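Local coordinates for alginate lyase (Chitinophaga sp. MD30, PDB 6KCW), which cleaves the polysaccharide alginate as a bacterial lyase of polysaccharide lyase family 36, at residues A[135-140]-A[197-202]; A[164-169]-A[180-185]. All blocks are in the same frame, centred on the assembly; numbering follows the deposited sequence.

Interaction 1: A[135-140]-A[197-202]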
loop_
_atom_site.group_PDB
_atom_site.type_symbol
_atom_site.label_atom_id
_atom_site.label_comp_id
_atom_site.label_asym_id
_atom_site.label_seq_id
_atom_site.Cartn_x
_atom_site.Cartn_y
_atom_site.Cartn_z
ATOM N N TYR A 135 -8.755 5.272 3.889
ATOM C CA TYR A 135 -9.515 5.606 5.083
ATOM C C TYR A 135 -9.121 7.027 5.455
ATOM O O TYR A 135 -7.935 7.374 5.412
ATOM C CB TYR A 135 -9.238 4.632 6.238
ATOM C CG TYR A 135 -9.736 3.211 6.009
ATOM C CD1 TYR A 135 -9.036 2.344 5.189
ATOM C CD2 TYR A 135 -10.891 2.731 6.634
ATOM C CE1 TYR A 135 -9.466 1.047 4.967
ATOM C CE2 TYR A 135 -11.336 1.422 6.417
ATOM C CZ TYR A 135 -10.613 0.585 5.574
ATOM O OH TYR A 135 -11.008 -0.722 5.319
ATOM N N HIS A 136 -10.115 7.856 5.760
ATOM C CA HIS A 136 -9.879 9.236 6.160
ATOM C C HIS A 136 -11.111 9.743 6.904
ATOM O O HIS A 136 -12.105 9.027 7.078
ATOM C CB HIS A 136 -9.559 10.109 4.957
ATOM C CG HIS A 136 -10.619 10.075 3.906
ATOM N ND1 HIS A 136 -11.443 11.149 3.646
ATOM C CD2 HIS A 136 -10.995 9.095 3.050
ATOM C CE1 HIS A 136 -12.279 10.833 2.672
ATOM N NE2 HIS A 136 -12.030 9.593 2.293
ATOM N N LYS A 137 -11.030 11.002 7.342
ATOM C CA LYS A 137 -12.035 11.544 8.244
ATOM C C LYS A 137 -13.413 11.566 7.606
ATOM O O LYS A 137 -14.427 11.462 8.310
ATOM C CB LYS A 137 -11.632 12.951 8.678
ATOM C CG LYS A 137 -12.688 13.668 9.480
ATOM C CD LYS A 137 -12.752 13.135 10.880
ATOM C CE LYS A 137 -13.953 13.682 11.592
ATOM N NZ LYS A 137 -15.166 12.983 11.053
ATOM N N ASP A 138 -13.477 11.682 6.282
ATOM C CA ASP A 138 -14.742 11.919 5.599
ATOM C C ASP A 138 -15.078 10.820 4.598
ATOM O O ASP A 138 -15.895 11.049 3.697
ATOM C CB ASP A 138 -14.727 13.284 4.904
ATOM C CG ASP A 138 -14.480 14.429 5.870
ATOM O OD1 ASP A 138 -15.377 14.703 6.695
ATOM O OD2 ASP A 138 -13.398 15.058 5.795
ATOM N N GLN A 139 -14.472 9.637 4.729
ATOM C CA GLN A 139 -14.819 8.542 3.838
ATOM C C GLN A 139 -16.325 8.294 3.890
ATOM O O GLN A 139 -16.944 8.416 4.959
ATOM C CB GLN A 139 -14.050 7.268 4.209
ATOM C CG GLN A 139 -14.371 6.713 5.581
ATOM C CD GLN A 139 -13.385 5.659 6.029
ATOM O OE1 GLN A 139 -12.418 5.956 6.732
ATOM N NE2 GLN A 139 -13.623 4.416 5.627
ATOM N N PRO A 140 -16.947 7.987 2.774
ATOM C CA PRO A 140 -18.404 7.841 2.751
ATOM C C PRO A 140 -18.882 6.524 3.324
ATOM O O PRO A 140 -20.007 6.430 3.805
ATOM C CB PRO A 140 -18.728 7.937 1.257
ATOM C CG PRO A 140 -17.516 7.382 0.601
ATOM C CD PRO A 140 -16.366 7.873 1.430
ATOM N N TRP A 197 -7.629 14.201 6.856
ATOM C CA TRP A 197 -7.245 12.920 7.439
ATOM C C TRP A 197 -7.754 12.763 8.861
ATOM O O TRP A 197 -8.254 11.695 9.228
ATOM C CB TRP A 197 -5.724 12.751 7.465
ATOM C CG TRP A 197 -5.094 12.721 6.128
ATOM C CD1 TRP A 197 -4.397 13.717 5.547
ATOM C CD2 TRP A 197 -5.096 11.626 5.200
ATOM N NE1 TRP A 197 -3.963 13.325 4.308
ATOM C CE2 TRP A 197 -4.377 12.041 4.071
ATOM C CE3 TRP A 197 -5.637 10.335 5.221
ATOM C CZ2 TRP A 197 -4.179 11.218 2.959
ATOM C CZ3 TRP A 197 -5.447 9.522 4.124
ATOM C CH2 TRP A 197 -4.723 9.967 3.003
ATOM N N THR A 198 -7.612 13.813 9.665
ATOM C CA THR A 198 -7.849 13.754 11.095
ATOM C C THR A 198 -8.557 15.027 11.538
ATOM O O THR A 198 -8.453 16.077 10.888
ATOM C CB THR A 198 -6.523 13.604 11.860
ATOM O OG1 THR A 198 -5.670 14.707 11.545
ATOM C CG2 THR A 198 -5.795 12.325 11.455
ATOM N N THR A 199 -9.293 14.931 12.655
ATOM C CA THR A 199 -9.694 16.125 13.383
ATOM C C THR A 199 -8.991 16.259 14.727
ATOM O O THR A 199 -9.080 17.325 15.351
ATOM C CB THR A 199 -11.219 16.174 13.576
ATOM O OG1 THR A 199 -11.714 14.887 13.959
ATOM C CG2 THR A 199 -11.902 16.618 12.280
ATOM N N ASN A 200 -8.266 15.231 15.159
ATOM C CA ASN A 200 -7.431 15.268 16.356
ATOM C C ASN A 200 -5.989 15.549 15.942
ATOM O O ASN A 200 -5.347 14.696 15.317
ATOM C CB ASN A 200 -7.524 13.940 17.102
ATOM C CG ASN A 200 -6.540 13.841 18.253
ATOM O OD1 ASN A 200 -6.142 14.840 18.845
ATOM N ND2 ASN A 200 -6.136 12.613 18.576
ATOM N N ASP A 201 -5.473 16.732 16.316
ATOM C CA ASP A 201 -4.116 17.141 15.947
ATOM C C ASP A 201 -3.034 16.254 16.558
ATOM O O ASP A 201 -1.922 16.225 16.038
ATOM C CB ASP A 201 -3.843 18.588 16.367
ATOM C CG ASP A 201 -4.486 19.609 15.446
ATOM O OD1 ASP A 201 -4.747 19.280 14.273
ATOM O OD2 ASP A 201 -4.724 20.752 15.907
ATOM N N ALA A 202 -3.309 15.557 17.659
ATOM C CA ALA A 202 -2.318 14.644 18.220
ATOM C C ALA A 202 -2.126 13.402 17.364
ATOM O O ALA A 202 -1.206 12.620 17.629
ATOM C CB ALA A 202 -2.710 14.224 19.648
#
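Lys137 and Trp197 carry this meeting of loops, mostly by van der Waals contact; no clear hydrogen bond crosses it. The Lys137 side chain crosses Thr199 at about a right angle, laying CE 3.5 Å from Thr199 OG1 and 3.6 Å from Thr199 CG2. CG anti to the backbone N (chi1 173°) and bends at chi2 and chi4 carry CD and CE to the threonine. Nearer the backbone, Lys137 CB lies 3.6 Å from Trp197 O. The Trp197 indole turns the rim of its six-membered ring to the other loop: CZ3 lies 3.5 Å from Tyr135 O, which sits at the ring edge, while CE3 meets His136 CB at 3.9 Å.

The polar groups mostly find partners elsewhere: Lys137 NZ donates to Trp109 O, and His136 NE2 is hydrogen-bonded to Asp145 OD2. Within 135-140, Gln139 OE1 accepts from His136 N at 3.1 Å, the donor lying 49° out of the amide's carbonyl plane, and also from Gly108 N. Cut back to an alanine here, Lys137 would lose CD and CE, which is likely to open a gap beside Thr199 and leave Trp109 O without its amine donor.

His136 to Gln139 form a type I beta turn, closed by a weak backbone bond. It follows strand 128-135 of one sheet, whereas 197-202 leads from strand 188-195 of the other sheet: the contact is one of loops joining the two sheets at an end of a concanavalin-like beta sandwich.

Interaction 2: A[164-169]-A[180-185]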
loop_
_atom_site.group_PDB
_atom_site.type_symbol
_atom_site.label_atom_id
_atom_site.label_comp_id
_atom_site.label_asym_id
_atom_site.label_seq_id
_atom_site.Cartn_x
_atom_site.Cartn_y
_atom_site.Cartn_z
ATOM N N HIS A 164 4.860 1.661 -12.577
ATOM C CA HIS A 164 5.475 2.541 -11.593
ATOM C C HIS A 164 4.402 3.311 -10.841
ATOM O O HIS A 164 3.490 3.878 -11.453
ATOM C CB HIS A 164 6.446 3.531 -12.227
ATOM C CG HIS A 164 7.227 4.304 -11.210
ATOM N ND1 HIS A 164 8.387 3.823 -10.641
ATOM C CD2 HIS A 164 6.989 5.499 -10.621
ATOM C CE1 HIS A 164 8.840 4.696 -9.759
ATOM N NE2 HIS A 164 8.008 5.722 -9.727
ATOM N N VAL A 165 4.532 3.342 -9.514
ATOM C CA VAL A 165 3.580 3.986 -8.617
ATOM C C VAL A 165 4.308 5.085 -7.854
ATOM O O VAL A 165 5.358 4.831 -7.242
ATOM C CB VAL A 165 2.969 2.968 -7.641
ATOM C CG1 VAL A 165 1.771 3.561 -6.906
ATOM C CG2 VAL A 165 2.613 1.682 -8.374
ATOM N N HIS A 166 3.763 6.301 -7.909
ATOM C CA HIS A 166 4.147 7.406 -7.038
ATOM C C HIS A 166 2.992 7.721 -6.083
ATOM O O HIS A 166 1.835 7.846 -6.512
ATOM C CB HIS A 166 4.514 8.650 -7.858
ATOM C CG HIS A 166 4.817 9.853 -7.022
ATOM N ND1 HIS A 166 6.006 10.003 -6.341
ATOM C CD2 HIS A 166 4.077 10.947 -6.733
ATOM C CE1 HIS A 166 5.987 11.144 -5.673
ATOM N NE2 HIS A 166 4.824 11.731 -5.887
ATOM N N VAL A 167 3.300 7.837 -4.791
ATOM C CA VAL A 167 2.321 8.196 -3.771
ATOM C C VAL A 167 2.825 9.433 -3.040
ATOM O O VAL A 167 4.015 9.531 -2.725
ATOM C CB VAL A 167 2.079 7.036 -2.782
ATOM C CG1 VAL A 167 1.476 7.541 -1.497
ATOM C CG2 VAL A 167 1.204 5.965 -3.413
ATOM N N TYR A 168 1.926 10.384 -2.799
ATOM C CA TYR A 168 2.221 11.606 -2.062
ATOM C C TYR A 168 1.106 11.840 -1.059
ATOM O O TYR A 168 -0.075 11.741 -1.413
ATOM C CB TYR A 168 2.333 12.820 -2.995
ATOM C CG TYR A 168 2.431 14.150 -2.271
ATOM C CD1 TYR A 168 3.437 14.377 -1.345
ATOM C CD2 TYR A 168 1.539 15.185 -2.534
ATOM C CE1 TYR A 168 3.551 15.586 -0.688
ATOM C CE2 TYR A 168 1.640 16.408 -1.875
ATOM C CZ TYR A 168 2.658 16.598 -0.954
ATOM O OH TYR A 168 2.783 17.792 -0.277
ATOM N N ILE A 169 1.475 12.166 0.178
ATOM C CA ILE A 169 0.517 12.349 1.265
ATOM C C ILE A 169 0.919 13.576 2.072
ATOM O O ILE A 169 2.107 13.846 2.275
ATOM C CB ILE A 169 0.428 11.092 2.159
ATOM C CG1 ILE A 169 -0.706 11.221 3.172
ATOM C CG2 ILE A 169 1.729 10.859 2.896
ATOM C CD1 ILE A 169 -0.844 10.033 4.010
ATOM N N ARG A 180 -3.656 16.114 1.816
ATOM C CA ARG A 180 -3.542 15.702 0.423
ATOM C C ARG A 180 -3.344 14.197 0.347
ATOM O O ARG A 180 -2.579 13.631 1.130
ATOM C CB ARG A 180 -2.365 16.404 -0.273
ATOM C CG ARG A 180 -2.469 16.423 -1.782
ATOM C CD ARG A 180 -3.190 17.702 -2.266
ATOM N NE ARG A 180 -3.009 17.874 -3.708
ATOM C CZ ARG A 180 -2.173 18.746 -4.267
ATOM N NH1 ARG A 180 -1.449 19.558 -3.507
ATOM N NH2 ARG A 180 -2.080 18.824 -5.590
ATOM N N ALA A 181 -4.007 13.562 -0.622
ATOM C CA ALA A 181 -3.756 12.162 -0.963
ATOM C C ALA A 181 -3.564 12.049 -2.470
ATOM O O ALA A 181 -4.438 12.463 -3.236
ATOM C CB ALA A 181 -4.912 11.265 -0.496
ATOM N N GLN A 182 -2.442 11.480 -2.902
ATOM C CA GLN A 182 -2.137 11.426 -4.326
ATOM C C GLN A 182 -1.545 10.077 -4.701
ATOM O O GLN A 182 -0.658 9.566 -4.008
ATOM C CB GLN A 182 -1.169 12.546 -4.721
ATOM C CG GLN A 182 -0.713 12.524 -6.186
ATOM C CD GLN A 182 0.306 13.615 -6.501
ATOM O OE1 GLN A 182 1.503 13.349 -6.637
ATOM N NE2 GLN A 182 -0.168 14.847 -6.618
ATOM N N ILE A 183 -2.024 9.517 -5.817
ATOM C CA ILE A 183 -1.456 8.316 -6.428
ATOM C C ILE A 183 -1.211 8.572 -7.909
ATOM O O ILE A 183 -2.134 8.954 -8.636
ATOM C CB ILE A 183 -2.378 7.096 -6.266
ATOM C CG1 ILE A 183 -2.564 6.749 -4.785
ATOM C CG2 ILE A 183 -1.807 5.903 -7.049
ATOM C CD1 ILE A 183 -3.634 5.739 -4.550
ATOM N N ILE A 184 0.017 8.329 -8.362
ATOM C CA ILE A 184 0.412 8.515 -9.759
ATOM C C ILE A 184 0.966 7.190 -10.268
ATOM O O ILE A 184 1.900 6.638 -9.675
ATOM C CB ILE A 184 1.459 9.636 -9.922
ATOM C CG1 ILE A 184 1.075 10.883 -9.118
ATOM C CG2 ILE A 184 1.635 9.997 -11.397
ATOM C CD1 ILE A 184 -0.077 11.682 -9.712
ATOM N N ILE A 185 0.389 6.677 -11.352
ATOM C CA ILE A 185 0.780 5.388 -11.914
ATOM C C ILE A 185 1.188 5.611 -13.363
ATOM O O ILE A 185 0.390 6.110 -14.168
ATOM C CB ILE A 185 -0.346 4.345 -11.806
ATOM C CG1 ILE A 185 -0.741 4.134 -10.345
ATOM C CG2 ILE A 185 0.072 3.009 -12.418
ATOM C CD1 ILE A 185 -1.884 3.170 -10.187
HETATM O O HOH W 1 3.688 14.085 -5.815
#
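Val167 and Ile183 run alongside each other into the interior, with Val167 CG2 4.1 Å from Ile183 CG1. Val165 CG1 extends this apolar row, 4.3 Å from both Ile183 CG2 and Ile185 CG1, and Ile169 and Ala181 continue it at the far end. Leu116 and Met118 of strand 113-122 pack against this buried face.

Between the faces runs an antiparallel backbone ladder. His166 and Ile184 form a hydrogen-bonded pair: His166 N to Ile184 O and Ile184 N to His166 O are both 2.6 Å. Tyr168 and Gln182 make the next one, less evenly: Tyr168 N to Gln182 O is 3.0 Å, and Gln182 N to Tyr168 O is 2.8 Å but bent to 133° at the hydrogen.

On the other face the side chains are mixed. Ile184 stands alongside His166, CG1 meeting the imidazole at its edge. Gln182, extended beyond CG, brings OE1 to the same ring plane, 3.5 Å from His166 CD2, with amide and ring planes 50° apart. A water modelled between Gln182 OE1 and His166 NE2 lies too close to OE1 for the bridge to be certain; the firmer hold on the ring is Asp75 OD1 at ND1. Farther along, Arg180 CG approaches Tyr168 CE2, while the guanidinium's NE pairs with Asp192.

The hairpin is thus two-sided: aliphatic toward the sandwich interior, and mixed on the outer face, where carboxylates from the neighbouring strands, Asp75 and Asp192, hold the histidine and arginine and probably stabilise any positive charge there.

In the fold
Along the chain, the hairpin of interaction 2 falls between the two segments of interaction 1. Their centres are 19 Å apart, yet Trp197 joins them: its CZ2 lies 3.4 Å from Arg180 O and 3.5 Å from both Ile169 CG1 and Ala181 CB, and its NE1 makes a weak hydrogen bond to Arg180 O. The indole thus ties the loops at the sandwich end to the apolar side of the hairpin. A phosphate, probably from the crystallisation liquor, is modelled as linked to Tyr135 OH and may mark a pocket beside interaction 1. The calcium site of Asn9, Asn11, Gly43 and Asp233 is elsewhere, with the ion about 11 Å from the His164 side chain of interaction 2.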